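Local coordinates for protein carbamate kinase (Aeropyrum pernix, PDB 2E9Y) that probably catalyses the reversible transfer of a phosphoryl group between ATP and carbamate, as carbamate kinases do, at residues L231-L235 / A301-L307; D237-V241 / V294-L298; G13-A17 / A31-A35. One frame throughout, in Å; residues are numbered along the deposited sequence. Where two conformers were deposited one is given.

Contact 1 of 3, residues L231-L235 / A301-L307; sequences LLVIL and ARQVLSL
Val233 projects from the strand toward helix 301-305 and meets it with both methyl groups. Val233 CG2 lies 3.7 Å from Leu305 CD1. Its CG1, anti to the backbone N (chi1 180°), is turned to the other methyl of that leucine and to Val304. Val233 CG1 is 4.0 Å from Val304 CG1. The side chains of Val233 and Leu305 meet at about a right angle, with the fork of the leucine set against the fork of the valine. An alanine at this position would lack both methyls and would probably open a gap beside Leu305, whose isobutyl group could then turn more freely. Further apolar pairs flank this centre. At one end Leu235 CD1 touches Ala301 CB at 3.7 Å. At the other, Leu231 divides its branches: Leu231 CD2 reaches Leu305 CD1 at 4.1 Å, and Leu231 CD1 reaches Leu307 CD2 at 4.3 Å. The hydrogen bonds here are internal to the helix end. Leu307 has positive phi (69°), and its N bonds to Val304 O at 2.9 Å, part of a Schellman motif that closes the helix. The axes of strand and helix run nearly antiparallel, 152° apart. Helix 25-44 adds Ile38 beside Ala301 and Val42 beside Leu305, while Arg302 pairs with Asp45. Strand 231-235 shares backbone bonds with Val8 and Val294. No hydrogen bond joins strand and helix, so the contact rests on close-fitting aliphatic groups, buried between the sheet and the helix.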
loop_
_atom_site.group_PDB
_atom_site.type_symbol
_atom_site.label_atom_id
_atom_site.label_comp_id
_atom_site.label_asym_id
_atom_site.label_seq_id
_atom_site.Cartn_x
_atom_site.Cartn_y
_atom_site.Cartn_z
ATOM N N LEU A 231 -25.920 -5.139 -3.041
ATOM C CA LEU A 231 -26.215 -4.505 -1.766
ATOM C C LEU A 231 -25.076 -3.646 -1.242
ATOM O O LEU A 231 -23.908 -3.965 -1.447
ATOM C CB LEU A 231 -26.536 -5.582 -0.723
ATOM C CG LEU A 231 -26.794 -5.167 0.731
ATOM C CD1 LEU A 231 -28.069 -4.343 0.816
ATOM C CD2 LEU A 231 -26.921 -6.406 1.606
ATOM N N LEU A 232 -25.435 -2.544 -0.590
ATOM C CA LEU A 232 -24.460 -1.659 0.036
ATOM C C LEU A 232 -24.707 -1.836 1.525
ATOM O O LEU A 232 -25.836 -1.683 2.002
ATOM C CB LEU A 232 -24.680 -0.188 -0.349
ATOM C CG LEU A 232 -23.889 0.831 0.492
ATOM C CD1 LEU A 232 -22.386 0.617 0.301
ATOM C CD2 LEU A 232 -24.272 2.247 0.101
ATOM N N VAL A 233 -23.654 -2.179 2.253
ATOM C CA VAL A 233 -23.755 -2.385 3.689
ATOM C C VAL A 233 -22.801 -1.445 4.414
ATOM O O VAL A 233 -21.623 -1.365 4.068
ATOM C CB VAL A 233 -23.370 -3.833 4.069
ATOM C CG1 VAL A 233 -23.479 -4.028 5.579
ATOM C CG2 VAL A 233 -24.260 -4.821 3.330
ATOM N N ILE A 234 -23.313 -0.723 5.403
ATOM C CA ILE A 234 -22.470 0.165 6.191
ATOM C C ILE A 234 -22.482 -0.357 7.621
ATOM O O ILE A 234 -23.518 -0.348 8.284
ATOM C CB ILE A 234 -22.981 1.614 6.179
ATOM C CG1 ILE A 234 -22.963 2.159 4.747
ATOM C CG2 ILE A 234 -22.087 2.479 7.057
ATOM C CD1 ILE A 234 -23.486 3.567 4.621
ATOM N N LEU A 235 -21.331 -0.827 8.090
ATOM C CA LEU A 235 -21.232 -1.368 9.440
ATOM C C LEU A 235 -20.582 -0.361 10.377
ATOM O O LEU A 235 -19.428 0.027 10.185
ATOM C CB LEU A 235 -20.431 -2.671 9.431
ATOM C CG LEU A 235 -21.032 -3.824 8.619
ATOM C CD1 LEU A 235 -20.119 -5.035 8.704
ATOM C CD2 LEU A 235 -22.422 -4.174 9.156
ATOM N N ALA A 301 -23.519 -7.887 11.907
ATOM C CA ALA A 301 -23.291 -7.982 10.467
ATOM C C ALA A 301 -23.973 -9.156 9.765
ATOM O O ALA A 301 -24.612 -8.977 8.727
ATOM C CB ALA A 301 -21.793 -8.011 10.183
ATOM N N ARG A 302 -23.835 -10.354 10.323
ATOM C CA ARG A 302 -24.431 -11.539 9.716
ATOM C C ARG A 302 -25.920 -11.340 9.454
ATOM O O ARG A 302 -26.421 -11.691 8.389
ATOM C CB ARG A 302 -24.208 -12.764 10.610
ATOM C CG ARG A 302 -24.384 -14.085 9.884
ATOM C CD ARG A 302 -23.832 -15.246 10.698
ATOM N NE ARG A 302 -23.595 -16.420 9.862
ATOM C CZ ARG A 302 -23.012 -17.537 10.286
ATOM N NH1 ARG A 302 -22.605 -17.640 11.544
ATOM N NH2 ARG A 302 -22.822 -18.546 9.447
ATOM N N GLN A 303 -26.624 -10.770 10.425
ATOM C CA GLN A 303 -28.054 -10.520 10.271
ATOM C C GLN A 303 -28.289 -9.314 9.371
ATOM O O GLN A 303 -29.220 -9.307 8.564
ATOM C CB GLN A 303 -28.711 -10.271 11.632
ATOM C CG GLN A 303 -28.700 -11.481 12.554
ATOM C CD GLN A 303 -29.468 -12.658 11.976
ATOM O OE1 GLN A 303 -30.679 -12.582 11.767
ATOM N NE2 GLN A 303 -28.762 -13.752 11.710
ATOM N N VAL A 304 -27.440 -8.298 9.510
ATOM C CA VAL A 304 -27.567 -7.083 8.695
ATOM C C VAL A 304 -27.591 -7.387 7.197
ATOM O O VAL A 304 -28.376 -6.830 6.439
ATOM C CB VAL A 304 -26.414 -6.111 9.009
ATOM C CG1 VAL A 304 -26.449 -4.948 8.017
ATOM C CG2 VAL A 304 -26.549 -5.557 10.416
ATOM N N LEU A 305 -26.661 -8.275 6.775
ATOM C CA LEU A 305 -26.531 -8.699 5.383
ATOM C C LEU A 305 -27.815 -9.375 4.871
ATOM O O LEU A 305 -28.183 -9.281 3.709
ATOM C CB LEU A 305 -25.349 -9.665 5.280
ATOM C CG LEU A 305 -24.033 -8.946 4.966
ATOM C CD1 LEU A 305 -23.952 -8.486 3.509
ATOM C CD2 LEU A 305 -23.822 -7.696 5.821
ATOM N N SER A 306 -28.477 -10.101 5.796
ATOM C CA SER A 306 -29.740 -10.767 5.455
ATOM C C SER A 306 -30.948 -9.812 5.512
ATOM O O SER A 306 -32.093 -10.189 5.262
ATOM C CB SER A 306 -29.942 -11.920 6.444
ATOM O OG SER A 306 -28.885 -12.873 6.299
ATOM N N LEU A 307 -30.653 -8.547 5.889
ATOM C CA LEU A 307 -31.684 -7.529 6.041
ATOM C C LEU A 307 -32.576 -7.817 7.244
ATOM O O LEU A 307 -33.731 -7.415 7.297
ATOM C CB LEU A 307 -32.498 -7.447 4.748
ATOM C CG LEU A 307 -31.624 -7.066 3.547
ATOM C CD1 LEU A 307 -32.451 -6.803 2.291
ATOM C CD2 LEU A 307 -30.792 -5.803 3.782
#

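Contact 2 of 3, residues D237-V241 / V294-L298; sequences DVPGV and VIGSL
Ile295 holds CG1 beside its backbone N (chi1 -62°) and extends onward, which carries CD1 out toward the loop 237-241. In Val241 (chi1 -177°) CG2 is the methyl beside the backbone N, and this is the one that meets the isoleucine. Val241 CG2 and Ile295 CD1 touch at 3.7 Å. The two side chains cross obliquely, and Val241 CG2 also approaches the branch carbon Ile295 CB. Met275 and Val279 of helix 275-289 pack on Val241, and Ala282 of that helix packs on Ile295.

The rest of the contact is backbone against backbone. Gly240 CA lies 3.4 Å from Ile295 O, a CA-H...O contact with 125° at the hydrogen. The backbone angles of Gly240 suit only a glycine, and a side chain there would press on Ile295 O. No direct hydrogen bond joins the segments. Val238 O comes within 3.2 Å of Ser297 N, but the angle is poor. A water does the bridging instead: it accepts from Ser297 N at 2.8 Å and donates to Pro239 O at 2.9 Å. Ser297 CB rests against Val238 O at 3.5 Å.

The loop runs back over the end of strand 293-297, nearly antiparallel to it. It leaves the C-terminal end of the neighbouring parallel strand 231-236. Loops at such strand ends line the active site in the amino acid kinase fold. In relatives the Asp-Val-x-Gly-Val loop borders the nucleotide, and this one probably does the same.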
loop_
_atom_site.group_PDB
_atom_site.type_symbol
_atom_site.label_atom_id
_atom_site.label_comp_id
_atom_site.label_asym_id
_atom_site.label_seq_id
_atom_site.Cartn_x
_atom_site.Cartn_y
_atom_site.Cartn_z
ATOM N N ASP A 237 -20.902 1.372 14.763
ATOM C CA ASP A 237 -20.925 0.938 16.154
ATOM C C ASP A 237 -22.285 1.113 16.833
ATOM O O ASP A 237 -22.379 1.106 18.061
ATOM C CB ASP A 237 -19.832 1.670 16.940
ATOM C CG ASP A 237 -20.104 3.151 17.082
ATOM O OD1 ASP A 237 -20.787 3.728 16.206
ATOM O OD2 ASP A 237 -19.620 3.744 18.069
ATOM N N VAL A 238 -23.331 1.273 16.026
ATOM C CA VAL A 238 -24.699 1.416 16.525
ATOM C C VAL A 238 -25.605 0.486 15.716
ATOM O O VAL A 238 -25.272 0.111 14.591
ATOM C CB VAL A 238 -25.209 2.874 16.410
ATOM C CG1 VAL A 238 -24.485 3.752 17.417
ATOM C CG2 VAL A 238 -24.994 3.399 15.000
ATOM N N PRO A 239 -26.764 0.099 16.278
ATOM C CA PRO A 239 -27.708 -0.800 15.604
ATOM C C PRO A 239 -28.289 -0.321 14.273
ATOM O O PRO A 239 -28.907 -1.097 13.552
ATOM C CB PRO A 239 -28.784 -1.029 16.667
ATOM C CG PRO A 239 -28.764 0.243 17.448
ATOM C CD PRO A 239 -27.285 0.508 17.595
ATOM N N GLY A 240 -28.091 0.950 13.946
ATOM C CA GLY A 240 -28.605 1.459 12.685
ATOM C C GLY A 240 -28.828 2.957 12.692
ATOM O O GLY A 240 -28.051 3.709 13.280
ATOM N N VAL A 241 -29.894 3.393 12.031
ATOM C CA VAL A 241 -30.225 4.809 11.972
ATOM C C VAL A 241 -31.338 5.087 12.976
ATOM O O VAL A 241 -32.267 4.293 13.120
ATOM C CB VAL A 241 -30.717 5.215 10.564
ATOM C CG1 VAL A 241 -30.975 6.710 10.517
ATOM C CG2 VAL A 241 -29.688 4.820 9.515
ATOM N N VAL A 294 -28.284 -1.076 3.535
ATOM C CA VAL A 294 -28.548 -1.281 4.950
ATOM C C VAL A 294 -27.431 -0.719 5.826
ATOM O O VAL A 294 -26.251 -0.802 5.482
ATOM C CB VAL A 294 -28.764 -2.786 5.251
ATOM C CG1 VAL A 294 -27.522 -3.587 4.863
ATOM C CG2 VAL A 294 -29.108 -2.978 6.720
ATOM N N ILE A 295 -27.826 -0.120 6.945
ATOM C CA ILE A 295 -26.882 0.455 7.896
ATOM C C ILE A 295 -27.088 -0.256 9.225
ATOM O O ILE A 295 -28.190 -0.237 9.784
ATOM C CB ILE A 295 -27.124 1.964 8.083
ATOM C CG1 ILE A 295 -26.897 2.693 6.754
ATOM C CG2 ILE A 295 -26.186 2.515 9.156
ATOM C CD1 ILE A 295 -27.322 4.149 6.768
ATOM N N GLY A 296 -26.037 -0.894 9.728
ATOM C CA GLY A 296 -26.167 -1.605 10.986
ATOM C C GLY A 296 -24.886 -1.734 11.782
ATOM O O GLY A 296 -23.877 -1.099 11.475
ATOM N N SER A 297 -24.944 -2.576 12.808
ATOM C CA SER A 297 -23.821 -2.822 13.707
ATOM C C SER A 297 -22.865 -3.890 13.179
ATOM O O SER A 297 -23.295 -4.883 12.592
ATOM C CB SER A 297 -24.365 -3.250 15.076
ATOM O OG SER A 297 -23.324 -3.547 15.984
ATOM N N LEU A 298 -21.566 -3.681 13.391
ATOM C CA LEU A 298 -20.560 -4.644 12.954
ATOM C C LEU A 298 -20.843 -5.979 13.633
ATOM O O LEU A 298 -20.746 -7.036 13.018
ATOM C CB LEU A 298 -19.152 -4.165 13.337
ATOM C CG LEU A 298 -17.997 -5.169 13.192
ATOM C CD1 LEU A 298 -17.851 -5.603 11.744
ATOM C CD2 LEU A 298 -16.704 -4.528 13.688
HETATM O O HOH W 1 -27.520 -3.640 13.355
#

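Contact 3 of 3, residues G13-A17 / A31-A35; sequences GNAIA and AVKRA
Arg34 spreads its guanidinium over Ala31 and reaches, through a water, toward Asn14 and Ala17. Ala31 CA stands 3.5 Å above one face of the group, displaced toward the rim. At the edge, in the plane, lies the water. It accepts a weak bond from Arg34 NH2 at 3.4 Å and donates to Ala17 O at 2.7 Å; it also approaches Asn14 O. The folded side chain (chi3 -71°) brings the group back over its own helix. A second water donates to Ala31 O at 2.9 Å and also lies beside Asn14 O. Asn14 O is within bonding reach of both waters, though its distance to the second is unusually short and the strength of that bond is doubtful. Water-mediated links join the segments where no direct hydrogen bond does.

Beneath the waters the contact is made of small groups. Ala31 CB sits against Ala17 O at 3.7 Å and against the carbonyl carbon of Ile16. Ala15 CB meets Ala35 CB at 3.8 Å. Such short side chains let the backbones come close. Val32 CA is 3.4 Å from Ala15 O, a CA-H...O contact with 133° at the hydrogen. Farther in, Ile16 CD1 reaches Val32 CG2 at 4.0 Å, and Leu93 of helix 78-103 packs on both residues.

Gly13 O accepts from both Ile16 N and Ala17 N, which shapes the short turn 13-16. This turn follows strand 6-10 and precedes helix 25-44, which leads to the parallel strand 48-52. The contact therefore lies in the first beta-alpha-beta crossover of the amino acid kinase fold. In relatives the glycine-rich loop after the first strand helps to bind the phosphates, and this one probably does too.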
loop_
_atom_site.group_PDB
_atom_site.type_symbol
_atom_site.label_atom_id
_atom_site.label_comp_id
_atom_site.label_asym_id
_atom_site.label_seq_id
_atom_site.Cartn_x
_atom_site.Cartn_y
_atom_site.Cartn_z
ATOM N N GLY A 13 -14.355 2.641 12.187
ATOM C CA GLY A 13 -13.203 2.633 13.071
ATOM C C GLY A 13 -13.128 1.459 14.034
ATOM O O GLY A 13 -12.036 0.969 14.332
ATOM N N ASN A 14 -14.281 0.995 14.513
ATOM C CA ASN A 14 -14.325 -0.113 15.466
ATOM C C ASN A 14 -13.818 -1.441 14.912
ATOM O O ASN A 14 -13.569 -2.384 15.667
ATOM C CB ASN A 14 -15.753 -0.292 16.006
ATOM C CG ASN A 14 -16.728 -0.793 14.950
ATOM O OD1 ASN A 14 -16.878 -0.194 13.886
ATOM N ND2 ASN A 14 -17.403 -1.897 15.251
ATOM N N ALA A 15 -13.660 -1.522 13.599
ATOM C CA ALA A 15 -13.182 -2.751 12.984
ATOM C C ALA A 15 -11.663 -2.777 12.841
ATOM O O ALA A 15 -11.072 -3.848 12.693
ATOM C CB ALA A 15 -13.826 -2.928 11.610
ATOM N N ILE A 16 -11.039 -1.602 12.905
ATOM C CA ILE A 16 -9.595 -1.489 12.709
ATOM C C ILE A 16 -8.729 -1.125 13.914
ATOM O O ILE A 16 -7.600 -1.601 14.028
ATOM C CB ILE A 16 -9.293 -0.464 11.588
ATOM C CG1 ILE A 16 -10.108 -0.808 10.340
ATOM C CG2 ILE A 16 -7.804 -0.458 11.263
ATOM C CD1 ILE A 16 -9.861 -2.202 9.806
ATOM N N ALA A 17 -9.236 -0.277 14.800
ATOM C CA ALA A 17 -8.469 0.321 15.881
ATOM C C ALA A 17 -9.117 0.037 17.234
ATOM O O ALA A 17 -10.284 -0.314 17.338
ATOM C CB ALA A 17 -8.400 1.830 15.642
ATOM N N ALA A 31 -8.633 -5.826 17.059
ATOM C CA ALA A 31 -9.875 -5.334 16.480
ATOM C C ALA A 31 -10.121 -6.017 15.139
ATOM O O ALA A 31 -11.230 -6.468 14.849
ATOM C CB ALA A 31 -9.803 -3.820 16.294
ATOM N N VAL A 32 -9.075 -6.090 14.322
ATOM C CA VAL A 32 -9.196 -6.704 13.006
ATOM C C VAL A 32 -9.542 -8.192 13.109
ATOM O O VAL A 32 -10.268 -8.745 12.293
ATOM C CB VAL A 32 -7.865 -6.529 12.273
ATOM C CG1 VAL A 32 -7.729 -7.585 11.178
ATOM C CG2 VAL A 32 -7.794 -5.149 11.649
ATOM N N LYS A 33 -9.033 -8.866 14.136
ATOM C CA LYS A 33 -9.340 -10.278 14.326
ATOM C C LYS A 33 -10.846 -10.428 14.519
ATOM O O LYS A 33 -11.473 -11.303 13.922
ATOM C CB LYS A 33 -8.602 -10.833 15.549
ATOM C CG LYS A 33 -8.854 -12.318 15.796
ATOM C CD LYS A 33 -8.055 -12.837 16.987
ATOM C CE LYS A 33 -8.299 -14.322 17.224
ATOM N NZ LYS A 33 -7.859 -15.161 16.071
ATOM N N ARG A 34 -11.420 -9.568 15.357
ATOM C CA ARG A 34 -12.857 -9.606 15.611
ATOM C C ARG A 34 -13.632 -9.360 14.318
ATOM O O ARG A 34 -14.580 -10.078 14.009
ATOM C CB ARG A 34 -13.254 -8.550 16.652
ATOM C CG ARG A 34 -12.741 -8.827 18.058
ATOM C CD ARG A 34 -13.470 -7.980 19.102
ATOM N NE ARG A 34 -13.122 -6.560 19.033
ATOM C CZ ARG A 34 -11.981 -6.045 19.480
ATOM N NH1 ARG A 34 -11.066 -6.830 20.036
ATOM N NH2 ARG A 34 -11.753 -4.742 19.372
ATOM N N ALA A 35 -13.219 -8.348 13.560
ATOM C CA ALA A 35 -13.893 -8.017 12.307
ATOM C C ALA A 35 -13.767 -9.120 11.260
ATOM O O ALA A 35 -14.722 -9.405 10.536
ATOM C CB ALA A 35 -13.346 -6.703 11.752
HETATM O O HOH W 2 -13.460 -4.929 15.758
HETATM O O HOH W 3 -12.463 -1.776 17.952
#

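In the fold
Contact 3 comes first along the chain and is complete before the other two begin. The later segments follow as 231-235, 237-241, 294-298 and 301-307, so contact 2 falls within the span of contact 1. Contacts 1 and 2 have centres 9 Å apart and share the main sheet. Their strands 231-236 and 293-297 are parallel neighbours, and Val304 packs on Val294. Contact 3 lies farther off, its centre about 17 Å from that of contact 1 and 15 Å from that of contact 2. Leu298 packs on Asn14 and Ala15. This brings together the chain after strands 6-10 and 293-297, at strand ends where the active site of this fold probably lies.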